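Local coordinates for protein Niban 2 (Homo sapiens, PDB 7CTP), which possibly helps suppress apoptosis, may promote melanoma cell invasion in vitro, and has cadherin-binding and transcription coactivator activities, at residues G96-E101 / P112-I116; I134-L138 / R263-I268; H163-R167 / S271-Y275; S237-M241 / V274-V278. All blocks are in the same frame, centred on the assembly; numbering follows the deposited sequence.

Contact 1: residues G96-E101 / P112-I116; sequences GLVLYE and PRAVI
Leu99 O takes two backbone N-H groups from the other segment. Arg113 N gives the short bond, 2.7 Å to Leu99 O. Ala114 N adds a weak one, 3.4 Å to Leu99 O. Two residues thus face Leu99, which is a classic beta bulge. Beyond it the pairing is regular antiparallel. Leu99 N bonds to Ala114 O, and Leu97 and Ile116 exchange a pair of bonds, with Leu97 N 2.9 Å from Ile116 O. Val98 and Val115 form the non-hydrogen-bonded pair between them. Strand 114-116 is an outermost strand of the antiparallel sheet in the PH domain. Strand 97-100 is bonded on its other side to strand 84-91. Leu97, Leu99, Ala114 and Ile116 share one face of the sheet, where Leu97 and Leu99 also meet Phe171. Ile116 CD1 touches both leucines, 4.1 Å from Leu99 CD1 and equally near Leu97 CD2. Val98 is on the other face. Val98 CG1, anti to the backbone N (chi1 -173°), presses on Pro112 CB at 3.5 Å, a tight carbon pair. Pro112 CB also sits over one face of the Tyr100 ring, 4.0 Å from the ring centroid and offset toward the rim. Tyr106 meets the Tyr100 ring edge-to-face. At the exposed end, Glu101 OE1 and Arg113 NH1 form a long salt bridge of 3.5 Å. The carboxylate and guanidinium planes are turned 58° apart, and Arg87 brings a second positive charge near Arg113.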
loop_
_atom_site.group_PDB
_atom_site.type_symbol
_atom_site.label_atom_id
_atom_site.label_comp_id
_atom_site.label_asym_id
_atom_site.label_seq_id
_atom_site.Cartn_x
_atom_site.Cartn_y
_atom_site.Cartn_z
ATOM N N GLY A 96 -8.371 -4.863 -12.160
ATOM C CA GLY A 96 -9.723 -5.103 -11.707
ATOM C C GLY A 96 -10.096 -6.559 -11.894
ATOM O O GLY A 96 -9.442 -7.307 -12.620
ATOM N N LEU A 97 -11.131 -6.995 -11.191
ATOM C CA LEU A 97 -11.674 -8.334 -11.382
ATOM C C LEU A 97 -13.054 -8.166 -12.006
ATOM O O LEU A 97 -13.965 -7.627 -11.370
ATOM C CB LEU A 97 -11.728 -9.101 -10.061
ATOM C CG LEU A 97 -12.394 -10.474 -10.097
ATOM C CD1 LEU A 97 -11.686 -11.394 -11.094
ATOM C CD2 LEU A 97 -12.417 -11.086 -8.712
ATOM N N VAL A 98 -13.205 -8.615 -13.252
ATOM C CA VAL A 98 -14.399 -8.359 -14.052
ATOM C C VAL A 98 -15.107 -9.678 -14.323
ATOM O O VAL A 98 -14.507 -10.608 -14.874
ATOM C CB VAL A 98 -14.044 -7.645 -15.364
ATOM C CG1 VAL A 98 -15.296 -7.240 -16.078
ATOM C CG2 VAL A 98 -13.178 -6.434 -15.075
ATOM N N LEU A 99 -16.384 -9.753 -13.954
ATOM C CA LEU A 99 -17.172 -10.977 -14.065
ATOM C C LEU A 99 -18.282 -10.790 -15.098
ATOM O O LEU A 99 -19.103 -9.872 -14.974
ATOM C CB LEU A 99 -17.761 -11.356 -12.708
ATOM C CG LEU A 99 -16.779 -11.392 -11.530
ATOM C CD1 LEU A 99 -17.504 -11.687 -10.223
ATOM C CD2 LEU A 99 -15.698 -12.422 -11.779
ATOM N N TYR A 100 -18.307 -11.665 -16.104
ATOM C CA TYR A 100 -19.363 -11.727 -17.108
ATOM C C TYR A 100 -20.185 -12.992 -16.907
ATOM O O TYR A 100 -19.725 -13.952 -16.288
ATOM C CB TYR A 100 -18.783 -11.721 -18.525
ATOM C CG TYR A 100 -18.008 -10.477 -18.882
ATOM C CD1 TYR A 100 -16.666 -10.354 -18.549
ATOM C CD2 TYR A 100 -18.617 -9.429 -19.562
ATOM C CE1 TYR A 100 -15.949 -9.219 -18.880
ATOM C CE2 TYR A 100 -17.909 -8.288 -19.897
ATOM C CZ TYR A 100 -16.575 -8.192 -19.553
ATOM O OH TYR A 100 -15.857 -7.063 -19.875
ATOM N N GLU A 101 -21.406 -12.995 -17.458
ATOM C CA GLU A 101 -22.274 -14.165 -17.327
ATOM C C GLU A 101 -21.594 -15.410 -17.887
ATOM O O GLU A 101 -21.560 -16.464 -17.240
ATOM C CB GLU A 101 -23.615 -13.911 -18.022
ATOM C CG GLU A 101 -24.624 -15.050 -17.863
ATOM C CD GLU A 101 -26.057 -14.608 -18.110
ATOM O OE1 GLU A 101 -26.982 -15.210 -17.524
ATOM O OE2 GLU A 101 -26.260 -13.660 -18.898
ATOM N N PRO A 112 -20.331 -6.206 -18.204
ATOM C CA PRO A 112 -20.007 -7.126 -17.112
ATOM C C PRO A 112 -21.052 -7.068 -16.012
ATOM O O PRO A 112 -21.732 -6.057 -15.815
ATOM C CB PRO A 112 -18.654 -6.618 -16.611
ATOM C CG PRO A 112 -18.636 -5.173 -16.973
ATOM C CD PRO A 112 -19.404 -5.063 -18.262
ATOM N N ARG A 113 -21.172 -8.179 -15.286
ATOM C CA ARG A 113 -22.067 -8.236 -14.135
ATOM C C ARG A 113 -21.473 -7.573 -12.897
ATOM O O ARG A 113 -22.224 -7.211 -11.984
ATOM C CB ARG A 113 -22.421 -9.692 -13.819
ATOM C CG ARG A 113 -23.306 -10.386 -14.857
ATOM C CD ARG A 113 -24.673 -9.718 -14.975
ATOM N NE ARG A 113 -25.642 -10.535 -15.705
ATOM C CZ ARG A 113 -26.408 -11.469 -15.150
ATOM N NH1 ARG A 113 -27.262 -12.163 -15.895
ATOM N NH2 ARG A 113 -26.325 -11.711 -13.850
ATOM N N ALA A 114 -20.151 -7.404 -12.850
ATOM C CA ALA A 114 -19.472 -6.833 -11.695
ATOM C C ALA A 114 -18.072 -6.401 -12.113
ATOM O O ALA A 114 -17.447 -7.052 -12.952
ATOM C CB ALA A 114 -19.393 -7.844 -10.542
ATOM N N VAL A 115 -17.589 -5.305 -11.530
ATOM C CA VAL A 115 -16.210 -4.840 -11.705
ATOM C C VAL A 115 -15.662 -4.556 -10.314
ATOM O O VAL A 115 -16.130 -3.632 -9.640
ATOM C CB VAL A 115 -16.120 -3.588 -12.587
ATOM C CG1 VAL A 115 -14.680 -3.135 -12.703
ATOM C CG2 VAL A 115 -16.707 -3.862 -13.972
ATOM N N ILE A 116 -14.671 -5.335 -9.881
ATOM C CA ILE A 116 -14.243 -5.359 -8.480
ATOM C C ILE A 116 -12.834 -4.789 -8.345
ATOM O O ILE A 116 -11.888 -5.290 -8.967
ATOM C CB ILE A 116 -14.295 -6.784 -7.909
ATOM C CG1 ILE A 116 -15.718 -7.339 -7.987
ATOM C CG2 ILE A 116 -13.797 -6.785 -6.469
ATOM C CD1 ILE A 116 -15.774 -8.863 -7.874
#

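Contact 2: residues I134-L138 / R263-I268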
loop_
_atom_site.group_PDB
_atom_site.type_symbol
_atom_site.label_atom_id
_atom_site.label_comp_id
_atom_site.label_asym_id
_atom_site.label_seq_id
_atom_site.Cartn_x
_atom_site.Cartn_y
_atom_site.Cartn_z
ATOM N N ILE A 134 -14.989 -14.518 10.303
ATOM C CA ILE A 134 -16.175 -13.711 10.598
ATOM C C ILE A 134 -16.910 -14.172 11.849
ATOM O O ILE A 134 -17.920 -13.559 12.223
ATOM C CB ILE A 134 -17.173 -13.685 9.424
ATOM C CG1 ILE A 134 -17.754 -15.083 9.164
ATOM C CG2 ILE A 134 -16.513 -13.122 8.172
ATOM C CD1 ILE A 134 -18.975 -15.083 8.258
ATOM N N GLY A 135 -16.412 -15.204 12.532
ATOM C CA GLY A 135 -17.187 -15.819 13.598
ATOM C C GLY A 135 -17.478 -14.893 14.766
ATOM O O GLY A 135 -18.519 -15.017 15.422
ATOM N N ASN A 136 -16.561 -13.969 15.060
ATOM C CA ASN A 136 -16.735 -13.054 16.183
ATOM C C ASN A 136 -17.028 -11.632 15.722
ATOM O O ASN A 136 -16.762 -10.668 16.444
ATOM C CB ASN A 136 -15.510 -13.093 17.096
ATOM C CG ASN A 136 -15.365 -14.435 17.789
ATOM O OD1 ASN A 136 -16.091 -14.735 18.741
ATOM N ND2 ASN A 136 -14.447 -15.255 17.299
ATOM N N SER A 137 -17.585 -11.494 14.519
ATOM C CA SER A 137 -17.951 -10.171 14.031
ATOM C C SER A 137 -19.126 -9.596 14.807
ATOM O O SER A 137 -19.309 -8.379 14.828
ATOM C CB SER A 137 -18.267 -10.224 12.540
ATOM O OG SER A 137 -19.262 -11.188 12.255
ATOM N N LEU A 138 -19.928 -10.448 15.444
ATOM C CA LEU A 138 -20.957 -10.002 16.357
ATOM C C LEU A 138 -20.689 -10.600 17.733
ATOM O O LEU A 138 -20.169 -11.718 17.827
ATOM C CB LEU A 138 -22.350 -10.403 15.846
ATOM C CG LEU A 138 -22.674 -9.794 14.474
ATOM C CD1 LEU A 138 -23.876 -10.469 13.814
ATOM C CD2 LEU A 138 -22.895 -8.274 14.593
ATOM N N ARG A 263 -26.993 -14.166 11.142
ATOM C CA ARG A 263 -26.815 -12.805 11.636
ATOM C C ARG A 263 -25.502 -12.212 11.134
ATOM O O ARG A 263 -25.440 -11.027 10.770
ATOM C CB ARG A 263 -26.875 -12.800 13.162
ATOM C CG ARG A 263 -28.280 -13.090 13.718
ATOM C CD ARG A 263 -28.281 -13.127 15.237
ATOM N NE ARG A 263 -27.947 -11.818 15.794
ATOM C CZ ARG A 263 -26.912 -11.589 16.595
ATOM N NH1 ARG A 263 -26.679 -10.361 17.049
ATOM N NH2 ARG A 263 -26.115 -12.594 16.945
ATOM N N GLN A 264 -24.444 -13.031 11.084
ATOM C CA GLN A 264 -23.158 -12.566 10.561
ATOM C C GLN A 264 -23.287 -12.116 9.112
ATOM O O GLN A 264 -22.729 -11.080 8.724
ATOM C CB GLN A 264 -22.095 -13.669 10.691
ATOM C CG GLN A 264 -21.636 -13.937 12.122
ATOM C CD GLN A 264 -21.022 -15.331 12.309
ATOM O OE1 GLN A 264 -20.613 -15.985 11.348
ATOM N NE2 GLN A 264 -20.968 -15.783 13.556
ATOM N N ARG A 265 -24.060 -12.855 8.308
ATOM C CA ARG A 265 -24.228 -12.509 6.898
ATOM C C ARG A 265 -25.037 -11.225 6.729
ATOM O O ARG A 265 -24.753 -10.416 5.837
ATOM C CB ARG A 265 -24.893 -13.664 6.152
ATOM C CG ARG A 265 -24.952 -13.477 4.642
ATOM C CD ARG A 265 -26.289 -13.933 4.074
ATOM N NE ARG A 265 -27.339 -12.952 4.338
ATOM C CZ ARG A 265 -28.395 -12.751 3.556
ATOM N NH1 ARG A 265 -29.300 -11.840 3.876
ATOM N NH2 ARG A 265 -28.542 -13.450 2.444
ATOM N N GLN A 266 -26.055 -11.025 7.569
ATOM C CA GLN A 266 -26.819 -9.785 7.501
ATOM C C GLN A 266 -25.943 -8.589 7.830
ATOM O O GLN A 266 -26.053 -7.534 7.191
ATOM C CB GLN A 266 -28.015 -9.848 8.446
ATOM C CG GLN A 266 -29.035 -10.860 8.015
ATOM C CD GLN A 266 -30.103 -11.054 9.054
ATOM O OE1 GLN A 266 -30.414 -12.181 9.435
ATOM N NE2 GLN A 266 -30.668 -9.953 9.529
ATOM N N TRP A 267 -25.053 -8.729 8.816
ATOM C CA TRP A 267 -24.182 -7.604 9.141
ATOM C C TRP A 267 -23.251 -7.277 7.975
ATOM O O TRP A 267 -22.998 -6.100 7.681
ATOM C CB TRP A 267 -23.371 -7.867 10.411
ATOM C CG TRP A 267 -22.321 -6.821 10.535
ATOM C CD1 TRP A 267 -20.986 -6.963 10.292
ATOM C CD2 TRP A 267 -22.532 -5.438 10.821
ATOM N NE1 TRP A 267 -20.346 -5.759 10.441
ATOM C CE2 TRP A 267 -21.271 -4.803 10.768
ATOM C CE3 TRP A 267 -23.660 -4.675 11.135
ATOM C CZ2 TRP A 267 -21.105 -3.438 11.021
ATOM C CZ3 TRP A 267 -23.494 -3.312 11.392
ATOM C CH2 TRP A 267 -22.226 -2.709 11.329
ATOM N N ILE A 268 -22.743 -8.308 7.290
ATOM C CA ILE A 268 -21.876 -8.080 6.133
ATOM C C ILE A 268 -22.616 -7.289 5.062
ATOM O O ILE A 268 -22.053 -6.379 4.440
ATOM C CB ILE A 268 -21.346 -9.423 5.588
ATOM C CG1 ILE A 268 -20.324 -10.024 6.560
ATOM C CG2 ILE A 268 -20.732 -9.225 4.192
ATOM C CD1 ILE A 268 -20.186 -11.540 6.450
HETATM O O HOH W 1 -20.285 -10.424 9.957
#
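Leu138 and Gln264 carry most of this contact, between a turn of the PH region and one face of helix 260-337. Leu138 is buried. Leu138 CD1 lies on the helix backbone, 3.5 Å from Arg263 O, and also over one face of the Arg263 guanidinium, toward the rim. The other branch, Leu138 CD2, reaches Trp267 CB at 4.2 Å. The polar end of Arg263 is held elsewhere, by Gly253 O. Gln264 is buried too and extends from the helix to the turn. Its CG passes Ser137 OG, and Gln264 OE1 rests near Ile134 CD1 at 3.6 Å. Gln264 NE2 comes within 3.2 Å of Gly135 O, but the angle is too poor for a hydrogen bond. Ile134 CD1 also meets Ile268 CD1 at 4.2 Å, the two side chains crossing at about a right angle.

The Gly135-Ser137 side is looser. Both residues are partly exposed, and neither makes a direct hydrogen bond to the helix. A water between Ser137 OG and Gln264 O bridges the segments instead. It donates to both, lies 2.8 Å from Gln264 O, and sits in plane at the edge of the Trp267 ring. Ser137 OG sits between its backbone N and carbonyl carbon (chi1 55°), which turns Ser137 OG back to donate to Ile134 O at 2.7 Å. Ile134 O also accepts from Ser137 N, closing a type I beta turn. The turn lies at the end of helix 127-134, ahead of strand 157-162. Lys249 of helix 232-252 bonds to Ser137 O and packs on Leu138 and Trp267.

Contact 3: residues H163-R167 / S271-Y275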
loop_
_atom_site.group_PDB
_atom_site.type_symbol
_atom_site.label_atom_id
_atom_site.label_comp_id
_atom_site.label_asym_id
_atom_site.label_seq_id
_atom_site.Cartn_x
_atom_site.Cartn_y
_atom_site.Cartn_z
ATOM N N HIS A 163 -13.270 -8.660 3.073
ATOM C CA HIS A 163 -12.895 -7.271 3.325
ATOM C C HIS A 163 -13.529 -6.889 4.655
ATOM O O HIS A 163 -14.629 -7.360 4.964
ATOM C CB HIS A 163 -13.394 -6.368 2.175
ATOM C CG HIS A 163 -12.931 -4.941 2.229
ATOM N ND1 HIS A 163 -13.446 -4.019 3.117
ATOM C CD2 HIS A 163 -12.057 -4.263 1.448
ATOM C CE1 HIS A 163 -12.885 -2.841 2.904
ATOM N NE2 HIS A 163 -12.043 -2.960 1.891
ATOM N N PRO A 164 -12.859 -6.073 5.480
ATOM C CA PRO A 164 -13.443 -5.779 6.802
ATOM C C PRO A 164 -14.773 -5.055 6.736
ATOM O O PRO A 164 -15.579 -5.195 7.670
ATOM C CB PRO A 164 -12.365 -4.928 7.494
ATOM C CG PRO A 164 -11.524 -4.375 6.366
ATOM C CD PRO A 164 -11.534 -5.450 5.308
ATOM N N TYR A 165 -15.039 -4.295 5.653
ATOM C CA TYR A 165 -16.215 -3.421 5.569
ATOM C C TYR A 165 -17.055 -3.637 4.319
ATOM O O TYR A 165 -18.272 -3.430 4.368
ATOM C CB TYR A 165 -15.789 -1.928 5.626
ATOM C CG TYR A 165 -14.811 -1.611 6.733
ATOM C CD1 TYR A 165 -15.137 -1.850 8.062
ATOM C CD2 TYR A 165 -13.552 -1.111 6.447
ATOM C CE1 TYR A 165 -14.245 -1.584 9.069
ATOM C CE2 TYR A 165 -12.643 -0.836 7.461
ATOM C CZ TYR A 165 -13.006 -1.087 8.767
ATOM O OH TYR A 165 -12.124 -0.833 9.790
ATOM N N ALA A 166 -16.439 -4.007 3.193
ATOM C CA ALA A 166 -17.151 -4.139 1.929
ATOM C C ALA A 166 -17.639 -5.581 1.748
ATOM O O ALA A 166 -17.378 -6.456 2.573
ATOM C CB ALA A 166 -16.253 -3.704 0.775
ATOM N N ARG A 167 -18.341 -5.847 0.648
ATOM C CA ARG A 167 -18.986 -7.148 0.546
ATOM C C ARG A 167 -17.951 -8.236 0.278
ATOM O O ARG A 167 -16.822 -7.978 -0.146
ATOM C CB ARG A 167 -20.073 -7.157 -0.535
ATOM C CG ARG A 167 -19.587 -7.196 -1.965
ATOM C CD ARG A 167 -20.600 -7.931 -2.869
ATOM N NE ARG A 167 -20.447 -9.389 -2.791
ATOM C CZ ARG A 167 -21.224 -10.281 -3.412
ATOM N NH1 ARG A 167 -20.991 -11.589 -3.270
ATOM N NH2 ARG A 167 -22.234 -9.874 -4.170
ATOM N N SER A 271 -22.951 -3.683 6.328
ATOM C CA SER A 271 -21.655 -3.003 6.293
ATOM C C SER A 271 -21.305 -2.565 4.875
ATOM O O SER A 271 -20.804 -1.450 4.658
ATOM C CB SER A 271 -20.568 -3.918 6.846
ATOM O OG SER A 271 -19.331 -3.237 6.962
ATOM N N ASP A 272 -21.529 -3.447 3.894
ATOM C CA ASP A 272 -21.215 -3.087 2.513
ATOM C C ASP A 272 -22.036 -1.895 2.046
ATOM O O ASP A 272 -21.528 -1.027 1.322
ATOM C CB ASP A 272 -21.453 -4.257 1.559
ATOM C CG ASP A 272 -21.151 -3.864 0.109
ATOM O OD1 ASP A 272 -19.962 -3.696 -0.226
ATOM O OD2 ASP A 272 -22.093 -3.672 -0.681
ATOM N N ALA A 273 -23.321 -1.858 2.416
ATOM C CA ALA A 273 -24.178 -0.739 2.038
ATOM C C ALA A 273 -23.697 0.561 2.670
ATOM O O ALA A 273 -23.673 1.605 2.007
ATOM C CB ALA A 273 -25.630 -1.019 2.427
ATOM N N VAL A 274 -23.300 0.515 3.944
ATOM C CA VAL A 274 -22.764 1.710 4.591
ATOM C C VAL A 274 -21.437 2.108 3.961
ATOM O O VAL A 274 -21.173 3.298 3.742
ATOM C CB VAL A 274 -22.636 1.489 6.109
ATOM C CG1 VAL A 274 -21.960 2.702 6.776
ATOM C CG2 VAL A 274 -24.020 1.247 6.740
ATOM N N TYR A 275 -20.586 1.127 3.647
ATOM C CA TYR A 275 -19.317 1.429 2.991
ATOM C C TYR A 275 -19.535 2.194 1.686
ATOM O O TYR A 275 -18.818 3.157 1.403
ATOM C CB TYR A 275 -18.535 0.134 2.733
ATOM C CG TYR A 275 -17.210 0.343 2.016
ATOM C CD1 TYR A 275 -16.061 0.718 2.716
ATOM C CD2 TYR A 275 -17.113 0.175 0.633
ATOM C CE1 TYR A 275 -14.841 0.919 2.051
ATOM C CE2 TYR A 275 -15.913 0.382 -0.038
ATOM C CZ TYR A 275 -14.783 0.750 0.668
ATOM O OH TYR A 275 -13.592 0.941 -0.028
HETATM O O HOH W 2 -11.372 -0.240 1.135
HETATM O O HOH W 3 -17.977 -4.235 9.043
#
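The loop between strands 157-162 and 169-173 of the PH domain sheet docks here on the long helix 260-337. Two residues of the helix grip the loop backbone. Ser271 OG, anti to its own N (chi1 -173°), donates to Tyr165 O at 2.8 Å, in the carbonyl plane and on a lone pair. A water donates to both Ser271 OG and Pro164 O, so the serine hydroxyl is joined to two successive loop carbonyls. The next helix residue, Asp272, accepts a weak bond at OD1 from Arg167 N. The charged groups of this pair stay apart, with Arg167 NE 6.3 Å from Asp272 OD1.

Tyr275 supplies the apolar part. Ala166 CB lies over one face of the Tyr275 ring, 4.3 Å from its centroid. Tyr165 CB approaches Tyr275 CD1 obliquely at 3.9 Å. His163 turns its edge to the face of Tyr275 in an edge-to-face pair, with the ring planes at 62°. The imidazole is itself flanked by Pro164 CD on one face and Ala166 CB on the opposite one, both toward the rim. Tyr165 N donates to His163 ND1 at 3.0 Å, close to the ring plane, which helps fix the ring's rotation. At the far end of the imidazole, a water in the ring plane bridges His163 NE2, 2.9 Å away, to Tyr275 OH.

Contact 4: residues S237-M241 / V274-V278; sequences SNLVM and VYHMV
Ser237 and Val278 are the nearest CA pair of the two segments, 5.8 Å apart. The axes of segments 237-241 and 274-278 come within 9.6 Å, and their N-to-C directions differ by 125°. The two segments therefore run in broadly opposed directions but cross steeply. They belong to helix 232-252 and helix 260-337, which follow one another in the chain.

Val278 points into the crossing. Val278 CG1 is anti to the backbone N (chi1 165°) and meets Val240 CB at 3.6 Å, the two valines touching tip to tip. Val278 CG1 also packs on Ser237 CA at 3.7 Å. Val278 CG2 turns to Met241 SD. Chi2 (-59°) bends Met241 so that SD reaches Val274, and chi3 turns CE toward Val274 CG1 and Tyr275 N. Met241 SD touches Val274 CG1 at 3.7 Å and is also close to Tyr275 CA. The Tyr275 ring adds its edge: Met241 CG and Asn238 OD1 both lie near its plane. Ser237 CB reaches Tyr275 CE1 at 3.6 Å, obliquely. Thr20 of helix 10-48 packs on both Val240 and Val278.

No direct hydrogen bond crosses the interface. Ser237 OG is bonded within its own helix, to Val233 O, and Asn238 ND2 to Met227 O in a nearby loop. A water donates to Asn238 OD1, 2.9 Å away, and is also hydrogen-bonded to Tyr275 OH. The contact thus rests mainly on apolar packing, with this water as a polar link between the segments.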
loop_
_atom_site.group_PDB
_atom_site.type_symbol
_atom_site.label_atom_id
_atom_site.label_comp_id
_atom_site.label_asym_id
_atom_site.label_seq_id
_atom_site.Cartn_x
_atom_site.Cartn_y
_atom_site.Cartn_z
ATOM N N SER A 237 -12.696 6.083 3.366
ATOM C CA SER A 237 -13.835 5.231 3.691
ATOM C C SER A 237 -13.481 4.247 4.797
ATOM O O SER A 237 -14.287 4.010 5.702
ATOM C CB SER A 237 -14.302 4.485 2.446
ATOM O OG SER A 237 -14.609 5.400 1.411
ATOM N N ASN A 238 -12.276 3.667 4.740
ATOM C CA ASN A 238 -11.823 2.787 5.812
ATOM C C ASN A 238 -11.741 3.537 7.138
ATOM O O ASN A 238 -12.076 2.985 8.193
ATOM C CB ASN A 238 -10.456 2.183 5.488
ATOM C CG ASN A 238 -10.466 1.253 4.276
ATOM O OD1 ASN A 238 -11.513 0.740 3.847
ATOM N ND2 ASN A 238 -9.275 1.026 3.716
ATOM N N LEU A 239 -11.242 4.777 7.109
ATOM C CA LEU A 239 -11.155 5.594 8.320
ATOM C C LEU A 239 -12.522 5.785 8.961
ATOM O O LEU A 239 -12.684 5.607 10.178
ATOM C CB LEU A 239 -10.542 6.948 7.975
ATOM C CG LEU A 239 -10.199 7.897 9.124
ATOM C CD1 LEU A 239 -8.991 7.375 9.908
ATOM C CD2 LEU A 239 -9.912 9.271 8.548
ATOM N N VAL A 240 -13.511 6.190 8.154
ATOM C CA VAL A 240 -14.872 6.393 8.652
ATOM C C VAL A 240 -15.453 5.091 9.194
ATOM O O VAL A 240 -16.034 5.068 10.287
ATOM C CB VAL A 240 -15.765 6.990 7.550
ATOM C CG1 VAL A 240 -17.230 7.042 8.017
ATOM C CG2 VAL A 240 -15.284 8.385 7.177
ATOM N N MET A 241 -15.340 3.997 8.428
ATOM C CA MET A 241 -15.917 2.725 8.876
ATOM C C MET A 241 -15.284 2.248 10.176
ATOM O O MET A 241 -15.976 1.704 11.046
ATOM C CB MET A 241 -15.767 1.646 7.804
ATOM C CG MET A 241 -16.556 1.896 6.515
ATOM S SD MET A 241 -18.342 2.044 6.749
ATOM C CE MET A 241 -18.762 0.364 7.240
ATOM N N VAL A 274 -23.300 0.515 3.944
ATOM C CA VAL A 274 -22.764 1.710 4.591
ATOM C C VAL A 274 -21.437 2.108 3.961
ATOM O O VAL A 274 -21.173 3.298 3.742
ATOM C CB VAL A 274 -22.636 1.489 6.109
ATOM C CG1 VAL A 274 -21.960 2.702 6.776
ATOM C CG2 VAL A 274 -24.020 1.247 6.740
ATOM N N TYR A 275 -20.586 1.127 3.647
ATOM C CA TYR A 275 -19.317 1.429 2.991
ATOM C C TYR A 275 -19.535 2.194 1.686
ATOM O O TYR A 275 -18.818 3.157 1.403
ATOM C CB TYR A 275 -18.535 0.134 2.733
ATOM C CG TYR A 275 -17.210 0.343 2.016
ATOM C CD1 TYR A 275 -16.061 0.718 2.716
ATOM C CD2 TYR A 275 -17.113 0.175 0.633
ATOM C CE1 TYR A 275 -14.841 0.919 2.051
ATOM C CE2 TYR A 275 -15.913 0.382 -0.038
ATOM C CZ TYR A 275 -14.783 0.750 0.668
ATOM O OH TYR A 275 -13.592 0.941 -0.028
ATOM N N HIS A 276 -20.524 1.782 0.883
ATOM C CA HIS A 276 -20.805 2.482 -0.376
ATOM C C HIS A 276 -21.240 3.925 -0.140
ATOM O O HIS A 276 -20.796 4.847 -0.840
ATOM C CB HIS A 276 -21.887 1.738 -1.161
ATOM C CG HIS A 276 -22.564 2.588 -2.196
ATOM N ND1 HIS A 276 -22.038 2.786 -3.456
ATOM C CD2 HIS A 276 -23.706 3.319 -2.146
ATOM C CE1 HIS A 276 -22.833 3.591 -4.144
ATOM N NE2 HIS A 276 -23.849 3.933 -3.370
ATOM N N MET A 277 -22.142 4.129 0.825
ATOM C CA MET A 277 -22.626 5.461 1.173
ATOM C C MET A 277 -21.479 6.353 1.636
ATOM O O MET A 277 -21.356 7.514 1.219
ATOM C CB MET A 277 -23.664 5.297 2.281
ATOM C CG MET A 277 -24.630 6.394 2.480
ATOM S SD MET A 277 -25.556 5.875 3.946
ATOM C CE MET A 277 -25.261 7.330 4.928
ATOM N N VAL A 278 -20.638 5.817 2.518
ATOM C CA VAL A 278 -19.470 6.549 3.009
ATOM C C VAL A 278 -18.521 6.887 1.866
ATOM O O VAL A 278 -17.989 8.006 1.786
ATOM C CB VAL A 278 -18.761 5.725 4.098
ATOM C CG1 VAL A 278 -17.367 6.269 4.362
ATOM C CG2 VAL A 278 -19.602 5.698 5.374
HETATM O O HOH W 2 -11.372 -0.240 1.135
#

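Contact 1 closes first along the chain and lies wholly within the PH domain, at the 114-116 border of its sheet. Contacts 2, 3 and 4 follow one another along helix 260-337, at 263-268, 271-275 and 274-278. Contacts 2 and 3 join it to two loops of the PH domain and have centres 12 Å apart. Contact 4 joins it to helix 232-252. Contacts 3 and 4 have centres 7 Å apart, share Val274, Tyr275 and a water, and touch where Tyr165 packs on Met241. Contact 1 stands about 18 Å from contact 3, centre to centre. This is consistent with the long helix tying the PH domain to the helical part of the chain.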